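Local coordinates for Ras-associated and pleckstrin homology domains-containing protein 1 (Homo sapiens, PDB 4GN1) that mediates localised membrane signals, is implicated in regulating lamellipodial dynamics and targets EVL and VASP to the leading edge, here represented by its Ras-association and pleckstrin homology domains, at residues V50-E55 / K82-E87; L56-I61 / Q189-K194; I160-K165 / D173-L178. All coordinates share one frame; numbering follows the deposited sequence.

Overall arrangement
From the N terminus, the chain first enters the Ras-association domain, where contact 1 pairs 50-55 with 82-87 and closes a loop of 26 intervening residues. Contact 2 opens directly after residue 55, within that loop, but finds its partner, 189-194, only in the pleckstrin homology domain. The two cross along the chain; contact 1 stays within the Ras-association domain, while contact 2 ties it to the pleckstrin homology domain. They also touch, through the salt bridge from Glu51 to Arg60. Contact 3, the short hairpin 160-165 with 173-178, falls wholly within the long excursion between 61 and 189. Its centre lies about 31 Å from that of contact 1 and about 24 Å from that of contact 2.

Contact 1. Residues V50-E55 / K82-E87; sequences VETVSE and KLIFME
Val50 and Ile84 face each other as an antiparallel hydrogen-bonded pair, and the tight part of the contact is built on them. Val50 N donates to Ile84 O (2.8 Å) and Ile84 N returns the bond to Val50 O (2.7 Å), both donors lying in the carbonyl plane. On the same face Val50 CB is 4.1 Å from Ile84 CB. Val50 CG2 meets Met86 CG at 4.1 Å. The adjoining pair, Glu51 and Leu83, is non-hydrogen-bonded; on this other face Leu83 CD1 reaches Glu51 CB at 4.0 Å. The acid itself leads away, salt-bridged to Arg60 and bonded to Trp75.

Thr52 belongs to the tight part too. Its N donates to Lys82 O (2.9 Å), and the next link uses a side chain: with chi1 at 68°, Thr52 OG1 sits between its own N and carbonyl carbon and accepts from Lys82 N (3.1 Å, 151° at the hydrogen). Thr52 CG2 touches Ile84 CD1 at 4.0 Å. The loose side is the outer chain of the exposed Lys82: beyond its first carbons, which lie alongside Thr52 OG1, it runs off extended.

These are central strands of the ubiquitin-like fold of the Ras-association domain. Strand 83-87 lies between 47-53 and 5-11, with Phe85 directed into helix 28-39; on the other flank of 47-53, strand 58-61 packs Glu59 and Ile61 against Val50.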
loop_
_atom_site.group_PDB
_atom_site.type_symbol
_atom_site.label_atom_id
_atom_site.label_comp_id
_atom_site.label_asym_id
_atom_site.label_seq_id
_atom_site.Cartn_x
_atom_site.Cartn_y
_atom_site.Cartn_z
ATOM N N VAL A 50 -3.488 0.516 -10.501
ATOM C CA VAL A 50 -3.912 -0.336 -9.420
ATOM C C VAL A 50 -3.973 -1.761 -9.962
ATOM O O VAL A 50 -4.473 -1.976 -11.079
ATOM C CB VAL A 50 -5.318 0.116 -8.968
ATOM C CG1 VAL A 50 -5.866 -0.790 -7.877
ATOM C CG2 VAL A 50 -5.308 1.584 -8.537
ATOM N N GLU A 51 -3.461 -2.731 -9.197
ATOM C CA GLU A 51 -3.650 -4.153 -9.557
ATOM C C GLU A 51 -4.607 -4.813 -8.583
ATOM O O GLU A 51 -4.585 -4.487 -7.389
ATOM C CB GLU A 51 -2.314 -4.933 -9.653
ATOM C CG GLU A 51 -1.596 -5.232 -8.338
ATOM C CD GLU A 51 -0.286 -5.993 -8.513
ATOM O OE1 GLU A 51 0.583 -5.883 -7.638
ATOM O OE2 GLU A 51 -0.095 -6.694 -9.520
ATOM N N THR A 52 -5.476 -5.687 -9.088
ATOM C CA THR A 52 -6.225 -6.547 -8.199
ATOM C C THR A 52 -5.542 -7.912 -8.192
ATOM O O THR A 52 -4.988 -8.328 -9.222
ATOM C CB THR A 52 -7.720 -6.723 -8.594
ATOM O OG1 THR A 52 -7.820 -7.471 -9.821
ATOM C CG2 THR A 52 -8.465 -5.371 -8.686
ATOM N N VAL A 53 -5.534 -8.577 -7.034
ATOM C CA VAL A 53 -5.169 -9.988 -6.968
ATOM C C VAL A 53 -6.474 -10.740 -6.835
ATOM O O VAL A 53 -7.137 -10.709 -5.798
ATOM C CB VAL A 53 -4.177 -10.314 -5.840
ATOM C CG1 VAL A 53 -3.839 -11.793 -5.862
ATOM C CG2 VAL A 53 -2.892 -9.509 -6.024
ATOM N N SER A 54 -6.858 -11.374 -7.937
ATOM C CA SER A 54 -8.215 -11.853 -8.136
ATOM C C SER A 54 -8.604 -13.030 -7.240
ATOM O O SER A 54 -9.723 -13.075 -6.747
ATOM C CB SER A 54 -8.412 -12.223 -9.598
ATOM O OG SER A 54 -9.791 -12.284 -9.877
ATOM N N GLU A 55 -7.686 -13.975 -7.042
ATOM C CA GLU A 55 -7.870 -15.107 -6.141
ATOM C C GLU A 55 -8.111 -14.730 -4.687
ATOM O O GLU A 55 -8.619 -15.546 -3.896
ATOM C CB GLU A 55 -6.628 -15.987 -6.190
ATOM C CG GLU A 55 -6.766 -17.179 -7.115
ATOM C CD GLU A 55 -7.836 -18.138 -6.620
ATOM O OE1 GLU A 55 -7.626 -18.806 -5.583
ATOM O OE2 GLU A 55 -8.900 -18.210 -7.261
ATOM N N LYS A 82 -6.460 -7.857 -12.569
ATOM C CA LYS A 82 -6.725 -6.723 -13.445
ATOM C C LYS A 82 -5.793 -5.556 -13.140
ATOM O O LYS A 82 -5.314 -5.384 -12.005
ATOM C CB LYS A 82 -8.168 -6.250 -13.283
ATOM C CG LYS A 82 -9.217 -7.282 -13.623
ATOM C CD LYS A 82 -10.601 -6.661 -13.499
ATOM C CE LYS A 82 -11.699 -7.599 -14.000
ATOM N NZ LYS A 82 -13.057 -7.036 -13.700
ATOM N N LEU A 83 -5.539 -4.760 -14.165
ATOM C CA LEU A 83 -4.880 -3.495 -14.005
ATOM C C LEU A 83 -5.971 -2.456 -14.113
ATOM O O LEU A 83 -6.887 -2.590 -14.939
ATOM C CB LEU A 83 -3.847 -3.302 -15.098
ATOM C CG LEU A 83 -2.351 -3.468 -14.783
ATOM C CD1 LEU A 83 -2.050 -4.395 -13.614
ATOM C CD2 LEU A 83 -1.554 -3.868 -16.010
ATOM N N ILE A 84 -5.891 -1.436 -13.263
ATOM C CA ILE A 84 -6.884 -0.393 -13.256
ATOM C C ILE A 84 -6.238 0.989 -13.197
ATOM O O ILE A 84 -5.435 1.288 -12.302
ATOM C CB ILE A 84 -7.890 -0.546 -12.089
ATOM C CG1 ILE A 84 -8.356 -1.995 -11.956
ATOM C CG2 ILE A 84 -9.084 0.378 -12.300
ATOM C CD1 ILE A 84 -9.453 -2.230 -10.929
ATOM N N PHE A 85 -6.641 1.835 -14.142
ATOM C CA PHE A 85 -6.180 3.199 -14.227
ATOM C C PHE A 85 -7.272 4.106 -13.698
ATOM O O PHE A 85 -8.305 4.242 -14.325
ATOM C CB PHE A 85 -5.858 3.520 -15.678
ATOM C CG PHE A 85 -5.533 4.952 -15.928
ATOM C CD1 PHE A 85 -4.355 5.507 -15.442
ATOM C CD2 PHE A 85 -6.384 5.736 -16.660
ATOM C CE1 PHE A 85 -4.043 6.832 -15.689
ATOM C CE2 PHE A 85 -6.081 7.061 -16.914
ATOM C CZ PHE A 85 -4.913 7.611 -16.433
ATOM N N MET A 86 -7.044 4.688 -12.526
ATOM C CA MET A 86 -8.013 5.569 -11.840
ATOM C C MET A 86 -7.293 6.537 -10.903
ATOM O O MET A 86 -6.175 6.289 -10.490
ATOM C CB MET A 86 -9.020 4.757 -11.012
ATOM C CG MET A 86 -8.380 3.795 -10.014
ATOM S SD MET A 86 -9.556 2.665 -9.216
ATOM C CE MET A 86 -10.876 3.828 -8.822
ATOM N N GLU A 87 -7.945 7.636 -10.573
ATOM C CA GLU A 87 -7.439 8.551 -9.581
ATOM C C GLU A 87 -7.566 7.913 -8.221
ATOM O O GLU A 87 -8.644 7.446 -7.843
ATOM C CB GLU A 87 -8.289 9.805 -9.580
ATOM C CG GLU A 87 -7.814 10.885 -10.516
ATOM C CD GLU A 87 -8.938 11.833 -10.817
ATOM O OE1 GLU A 87 -8.771 13.033 -10.557
ATOM O OE2 GLU A 87 -10.006 11.353 -11.290
#

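Contact 2. Residues L56-I61 / Q189-K194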
loop_
_atom_site.group_PDB
_atom_site.type_symbol
_atom_site.label_atom_id
_atom_site.label_comp_id
_atom_site.label_asym_id
_atom_site.label_seq_id
_atom_site.Cartn_x
_atom_site.Cartn_y
_atom_site.Cartn_z
ATOM N N LEU A 56 -7.731 -13.505 -4.330
ATOM C CA LEU A 56 -7.633 -13.095 -2.947
ATOM C C LEU A 56 -8.422 -11.831 -2.676
ATOM O O LEU A 56 -8.392 -11.310 -1.555
ATOM C CB LEU A 56 -6.175 -12.850 -2.603
ATOM C CG LEU A 56 -5.251 -14.072 -2.545
ATOM C CD1 LEU A 56 -3.790 -13.654 -2.363
ATOM C CD2 LEU A 56 -5.690 -15.072 -1.467
ATOM N N GLN A 57 -9.103 -11.331 -3.708
ATOM C CA GLN A 57 -10.025 -10.207 -3.582
ATOM C C GLN A 57 -9.401 -9.005 -2.836
ATOM O O GLN A 57 -9.946 -8.489 -1.865
ATOM C CB GLN A 57 -11.345 -10.677 -2.945
ATOM C CG GLN A 57 -12.586 -9.923 -3.397
ATOM C CD GLN A 57 -13.866 -10.447 -2.747
ATOM O OE1 GLN A 57 -14.369 -11.510 -3.115
ATOM N NE2 GLN A 57 -14.397 -9.703 -1.779
ATOM N N MET A 58 -8.252 -8.558 -3.311
ATOM C CA MET A 58 -7.599 -7.408 -2.714
ATOM C C MET A 58 -6.921 -6.569 -3.805
ATOM O O MET A 58 -6.894 -6.959 -4.975
ATOM C CB MET A 58 -6.593 -7.882 -1.645
ATOM C CG MET A 58 -5.504 -8.767 -2.223
ATOM S SD MET A 58 -4.308 -9.387 -1.034
ATOM C CE MET A 58 -5.192 -10.810 -0.404
ATOM N N GLU A 59 -6.358 -5.423 -3.447
ATOM C CA GLU A 59 -5.771 -4.590 -4.484
ATOM C C GLU A 59 -4.703 -3.674 -3.927
ATOM O O GLU A 59 -4.749 -3.326 -2.752
ATOM C CB GLU A 59 -6.858 -3.753 -5.154
ATOM C CG GLU A 59 -7.437 -2.699 -4.231
ATOM C CD GLU A 59 -8.372 -1.724 -4.924
ATOM O OE1 GLU A 59 -9.079 -2.139 -5.893
ATOM O OE2 GLU A 59 -8.400 -0.544 -4.457
ATOM N N ARG A 60 -3.739 -3.274 -4.756
ATOM C CA ARG A 60 -2.806 -2.248 -4.324
ATOM C C ARG A 60 -2.525 -1.248 -5.417
ATOM O O ARG A 60 -2.599 -1.564 -6.619
ATOM C CB ARG A 60 -1.497 -2.857 -3.793
ATOM C CG ARG A 60 -0.615 -3.602 -4.791
ATOM C CD ARG A 60 0.734 -4.033 -4.156
ATOM N NE ARG A 60 1.711 -4.427 -5.175
ATOM C CZ ARG A 60 2.762 -3.678 -5.543
ATOM N NH1 ARG A 60 3.009 -2.500 -4.971
ATOM N NH2 ARG A 60 3.584 -4.109 -6.495
ATOM N N ILE A 61 -2.221 -0.032 -4.995
ATOM C CA ILE A 61 -1.710 0.975 -5.893
ATOM C C ILE A 61 -0.205 0.755 -5.988
ATOM O O ILE A 61 0.486 0.775 -4.980
ATOM C CB ILE A 61 -2.008 2.382 -5.363
ATOM C CG1 ILE A 61 -3.504 2.554 -5.139
ATOM C CG2 ILE A 61 -1.440 3.465 -6.293
ATOM C CD1 ILE A 61 -3.846 3.501 -4.006
ATOM N N GLN A 189 -10.919 -6.096 -0.185
ATOM C CA GLN A 189 -12.212 -5.604 -0.669
ATOM C C GLN A 189 -13.333 -6.436 -0.119
ATOM O O GLN A 189 -13.439 -7.630 -0.449
ATOM C CB GLN A 189 -12.277 -5.619 -2.207
ATOM C CG GLN A 189 -11.310 -4.651 -2.874
ATOM C CD GLN A 189 -11.213 -3.350 -2.086
ATOM O OE1 GLN A 189 -12.230 -2.675 -1.820
ATOM N NE2 GLN A 189 -9.989 -3.001 -1.679
ATOM N N ASP A 190 -14.163 -5.814 0.721
ATOM C CA ASP A 190 -15.362 -6.461 1.233
ATOM C C ASP A 190 -15.024 -7.696 2.088
ATOM O O ASP A 190 -15.642 -8.756 1.981
ATOM C CB ASP A 190 -16.310 -6.815 0.079
ATOM C CG ASP A 190 -17.668 -7.295 0.568
ATOM O OD1 ASP A 190 -18.190 -8.270 -0.013
ATOM O OD2 ASP A 190 -18.197 -6.722 1.556
ATOM N N TYR A 191 -14.031 -7.542 2.950
ATOM C CA TYR A 191 -13.579 -8.631 3.806
ATOM C C TYR A 191 -14.594 -8.937 4.911
ATOM O O TYR A 191 -14.618 -10.047 5.468
ATOM C CB TYR A 191 -12.164 -8.334 4.340
ATOM C CG TYR A 191 -11.062 -8.743 3.376
ATOM C CD1 TYR A 191 -11.359 -9.069 2.052
ATOM C CD2 TYR A 191 -9.723 -8.804 3.789
ATOM C CE1 TYR A 191 -10.362 -9.466 1.180
ATOM C CE2 TYR A 191 -8.717 -9.178 2.924
ATOM C CZ TYR A 191 -9.033 -9.513 1.621
ATOM O OH TYR A 191 -8.049 -9.901 0.737
ATOM N N ARG A 192 -15.421 -7.936 5.213
ATOM C CA ARG A 192 -16.615 -8.094 6.035
ATOM C C ARG A 192 -17.323 -9.398 5.726
ATOM O O ARG A 192 -17.565 -10.212 6.609
ATOM C CB ARG A 192 -17.576 -6.946 5.745
ATOM C CG ARG A 192 -17.639 -5.892 6.831
ATOM C CD ARG A 192 -18.203 -6.500 8.094
ATOM N NE ARG A 192 -19.176 -5.602 8.700
ATOM C CZ ARG A 192 -19.807 -5.825 9.847
ATOM N NH1 ARG A 192 -19.584 -6.929 10.558
ATOM N NH2 ARG A 192 -20.675 -4.930 10.280
ATOM N N ASN A 193 -17.638 -9.576 4.448
ATOM C CA ASN A 193 -18.307 -10.761 3.945
ATOM C C ASN A 193 -17.389 -11.973 3.673
ATOM O O ASN A 193 -17.631 -13.063 4.196
ATOM C CB ASN A 193 -19.083 -10.394 2.688
ATOM C CG ASN A 193 -20.223 -9.439 2.962
ATOM O OD1 ASN A 193 -21.007 -9.630 3.887
ATOM N ND2 ASN A 193 -20.335 -8.413 2.137
ATOM N N LYS A 194 -16.348 -11.778 2.865
ATOM C CA LYS A 194 -15.475 -12.870 2.423
ATOM C C LYS A 194 -14.685 -13.558 3.549
ATOM O O LYS A 194 -14.483 -14.771 3.493
ATOM C CB LYS A 194 -14.542 -12.419 1.267
ATOM C CG LYS A 194 -13.486 -13.449 0.858
ATOM C CD LYS A 194 -12.950 -13.246 -0.548
ATOM C CE LYS A 194 -12.400 -14.554 -1.114
ATOM N NZ LYS A 194 -13.353 -15.705 -0.997
#
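Gln57 and Gln189 join the Ras-association domain to the pleckstrin homology domain by two reciprocal bonds. Gln189 N donates to Gln57 O (3.1 Å, 160° at the hydrogen), and the side-chain NE2 of Gln57 donates to Gln189 O at 2.6 Å.

Followed outward, the Gln57 side chain meets something at every atom. CB lies 3.9 Å from Lys194 CD. CG, the next atom, has Gln189 O at 3.8 Å. Beyond it the chain is extended, with CD anti to CA (chi2 179°), which carries the amide across to the other domain. CD lies between Gln189 O and Lys194 CD, 3.7 Å from each. There the group divides its contacts: OE1 rests against the aliphatic CD of Lys194 at 3.4 Å, whereas NE2 points at Gln189 O, which lies only 9° out of the amide plane.

Tyr191 supplies a third bond from the start of the short helix 191-194. Its OH donates to Leu56 O at 2.7 Å, nearly along the C=O axis, with the acceptor at the ring edge near its plane. Met58 wraps around the same hydroxyl, its bent chain bringing CE to 3.2 Å from Tyr191 OH. Gln57 and Met58 both face Val53 in a G1 beta bulge, and Gln57 has positive phi. Glu59 comes closest to Gln189 NE2 with CG; its carboxylate is salt-bridged to Arg88.

All three bonds end on backbone carbonyls (Leu56, Gln57 and Gln189), so this interdomain joint reads mainly the backbone. Tyr191 is an ABL1 phosphorylation site, unmodified here; a phosphate on its OH would probably be incompatible with the bond to Leu56 O.

Contact 3. Residues I160-K165 / D173-L178; sequences IYYVPK and DLVCFL
Tyr162 and Phe177 form the main relief of this hairpin, an edge-to-face pair with the edge of Phe177 toward the face of Tyr162, centroids 5.1 Å apart and planes at 65°. Phe177 CD1 is the bump: it sits 3.8 Å above the Tyr162 plane, over the ring centre. On the opposite face Pro164 N lies over the centre, so the phenol is sandwiched between its own turn and the partner strand. Val175 CG2 fills in beside Tyr162 CE2 at 3.7 Å.

The Phe177 ring in turn rests against Ile160, whose CG2 is 3.7 Å from Phe177 CD2, the two side chains running side by side. Its chi1 of 171° turns CG away from the backbone N, which sets Phe177 between Ile160 and Tyr162. Leu174 CD2 occupies the hollow between Tyr161 CB and Val163 CG2, touching the latter at 3.9 Å. Further out, Val163 CG1 meets Asp173 CB at 3.7 Å, their side chains crossing at about a right angle.

This placing of Phe177 coincides with a classic beta bulge: Phe177 and Leu178 both face Ile160, whose O accepts from Phe177 N (2.9 Å) and Leu178 N (3.0 Å), both from the same face of its plane. Tyr162 and Val175 resume ordinary two-way pairing beyond it.

Strand 175-178 is an outer strand of the pleckstrin homology domain, pairing with 159-162, and Phe177 continues to Phe153 and Leu140. The chemistry is thus mainly apolar and aromatic on a backbone-bonded frame. Tyr161, an ABL1 phosphorylation site unmodified here, instead bonds its OH to Ser158, a link that phosphorylation would be expected to alter.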
loop_
_atom_site.group_PDB
_atom_site.type_symbol
_atom_site.label_atom_id
_atom_site.label_comp_id
_atom_site.label_asym_id
_atom_site.label_seq_id
_atom_site.Cartn_x
_atom_site.Cartn_y
_atom_site.Cartn_z
ATOM N N ILE A 160 7.103 -5.418 11.176
ATOM C CA ILE A 160 5.993 -5.371 12.094
ATOM C C ILE A 160 6.255 -6.404 13.163
ATOM O O ILE A 160 6.782 -7.476 12.869
ATOM C CB ILE A 160 4.662 -5.672 11.382
ATOM C CG1 ILE A 160 4.486 -4.731 10.180
ATOM C CG2 ILE A 160 3.488 -5.581 12.347
ATOM C CD1 ILE A 160 3.184 -4.890 9.417
ATOM N N TYR A 161 5.891 -6.045 14.396
ATOM C CA TYR A 161 5.975 -6.890 15.585
ATOM C C TYR A 161 4.635 -6.925 16.278
ATOM O O TYR A 161 3.789 -6.056 16.051
ATOM C CB TYR A 161 6.994 -6.330 16.572
ATOM C CG TYR A 161 8.382 -6.395 16.050
ATOM C CD1 TYR A 161 9.243 -7.418 16.435
ATOM C CD2 TYR A 161 8.836 -5.445 15.148
ATOM C CE1 TYR A 161 10.530 -7.484 15.936
ATOM C CE2 TYR A 161 10.112 -5.505 14.640
ATOM C CZ TYR A 161 10.946 -6.518 15.038
ATOM O OH TYR A 161 12.203 -6.547 14.510
ATOM N N TYR A 162 4.454 -7.918 17.146
ATOM C CA TYR A 162 3.215 -8.073 17.880
ATOM C C TYR A 162 3.413 -8.957 19.081
ATOM O O TYR A 162 4.443 -9.601 19.235
ATOM C CB TYR A 162 2.095 -8.627 16.982
ATOM C CG TYR A 162 2.076 -10.141 16.780
ATOM C CD1 TYR A 162 0.873 -10.844 16.804
ATOM C CD2 TYR A 162 3.254 -10.868 16.559
ATOM C CE1 TYR A 162 0.839 -12.215 16.615
ATOM C CE2 TYR A 162 3.226 -12.240 16.367
ATOM C CZ TYR A 162 2.018 -12.904 16.394
ATOM O OH TYR A 162 1.988 -14.256 16.196
ATOM N N VAL A 163 2.405 -8.965 19.936
ATOM C CA VAL A 163 2.381 -9.782 21.122
ATOM C C VAL A 163 1.359 -10.873 20.834
ATOM O O VAL A 163 0.180 -10.573 20.633
ATOM C CB VAL A 163 1.955 -8.944 22.339
ATOM C CG1 VAL A 163 2.120 -9.743 23.619
ATOM C CG2 VAL A 163 2.768 -7.655 22.391
ATOM N N PRO A 164 1.811 -12.136 20.757
ATOM C CA PRO A 164 0.882 -13.247 20.545
ATOM C C PRO A 164 0.009 -13.597 21.771
ATOM O O PRO A 164 -1.007 -14.276 21.613
ATOM C CB PRO A 164 1.808 -14.412 20.180
ATOM C CG PRO A 164 3.105 -14.076 20.833
ATOM C CD PRO A 164 3.217 -12.581 20.746
ATOM N N LYS A 165 0.390 -13.131 22.962
ATOM C CA LYS A 165 -0.345 -13.430 24.203
ATOM C C LYS A 165 -1.322 -12.290 24.537
ATOM O O LYS A 165 -0.885 -11.171 24.825
ATOM C CB LYS A 165 0.654 -13.606 25.367
ATOM C CG LYS A 165 0.345 -14.680 26.422
ATOM C CD LYS A 165 -1.059 -14.625 27.034
ATOM C CE LYS A 165 -1.313 -13.392 27.894
ATOM N NZ LYS A 165 -0.546 -13.437 29.166
ATOM N N ASP A 173 7.194 -8.789 25.302
ATOM C CA ASP A 173 6.664 -9.930 24.542
ATOM C C ASP A 173 6.349 -9.599 23.074
ATOM O O ASP A 173 5.487 -10.241 22.464
ATOM C CB ASP A 173 5.408 -10.497 25.231
ATOM C CG ASP A 173 5.729 -11.525 26.315
ATOM O OD1 ASP A 173 6.837 -12.107 26.308
ATOM O OD2 ASP A 173 4.846 -11.761 27.166
ATOM N N LEU A 174 7.034 -8.596 22.526
ATOM C CA LEU A 174 6.993 -8.307 21.091
ATOM C C LEU A 174 7.898 -9.286 20.357
ATOM O O LEU A 174 9.099 -9.320 20.611
ATOM C CB LEU A 174 7.417 -6.855 20.791
ATOM C CG LEU A 174 6.416 -5.731 21.128
ATOM C CD1 LEU A 174 7.134 -4.389 21.211
ATOM C CD2 LEU A 174 5.231 -5.662 20.163
ATOM N N VAL A 175 7.302 -10.097 19.478
ATOM C CA VAL A 175 8.050 -11.003 18.571
ATOM C C VAL A 175 7.833 -10.576 17.115
ATOM O O VAL A 175 6.855 -9.889 16.806
ATOM C CB VAL A 175 7.701 -12.525 18.762
ATOM C CG1 VAL A 175 7.856 -12.960 20.215
ATOM C CG2 VAL A 175 6.303 -12.880 18.241
ATOM N N CYS A 176 8.738 -10.968 16.219
ATOM C CA CYS A 176 8.566 -10.633 14.806
ATOM C C CYS A 176 7.219 -11.164 14.330
ATOM O O CYS A 176 6.895 -12.342 14.537
ATOM C CB CYS A 176 9.698 -11.185 13.933
ATOM S SG CYS A 176 9.519 -10.778 12.168
ATOM N N PHE A 177 6.428 -10.270 13.741
ATOM C CA PHE A 177 5.188 -10.624 13.079
ATOM C C PHE A 177 5.460 -10.734 11.589
ATOM O O PHE A 177 5.060 -11.712 10.973
ATOM C CB PHE A 177 4.060 -9.612 13.375
ATOM C CG PHE A 177 2.822 -9.815 12.536
ATOM C CD1 PHE A 177 1.906 -10.810 12.849
ATOM C CD2 PHE A 177 2.574 -9.002 11.427
ATOM C CE1 PHE A 177 0.773 -10.993 12.077
ATOM C CE2 PHE A 177 1.446 -9.181 10.637
ATOM C CZ PHE A 177 0.545 -10.185 10.957
ATOM N N LEU A 178 6.137 -9.740 11.011
ATOM C CA LEU A 178 6.468 -9.786 9.594
ATOM C C LEU A 178 7.526 -8.755 9.199
ATOM O O LEU A 178 7.314 -7.541 9.391
ATOM C CB LEU A 178 5.206 -9.545 8.776
ATOM C CG LEU A 178 5.053 -10.051 7.345
ATOM C CD1 LEU A 178 5.164 -11.577 7.250
ATOM C CD2 LEU A 178 3.694 -9.607 6.852
#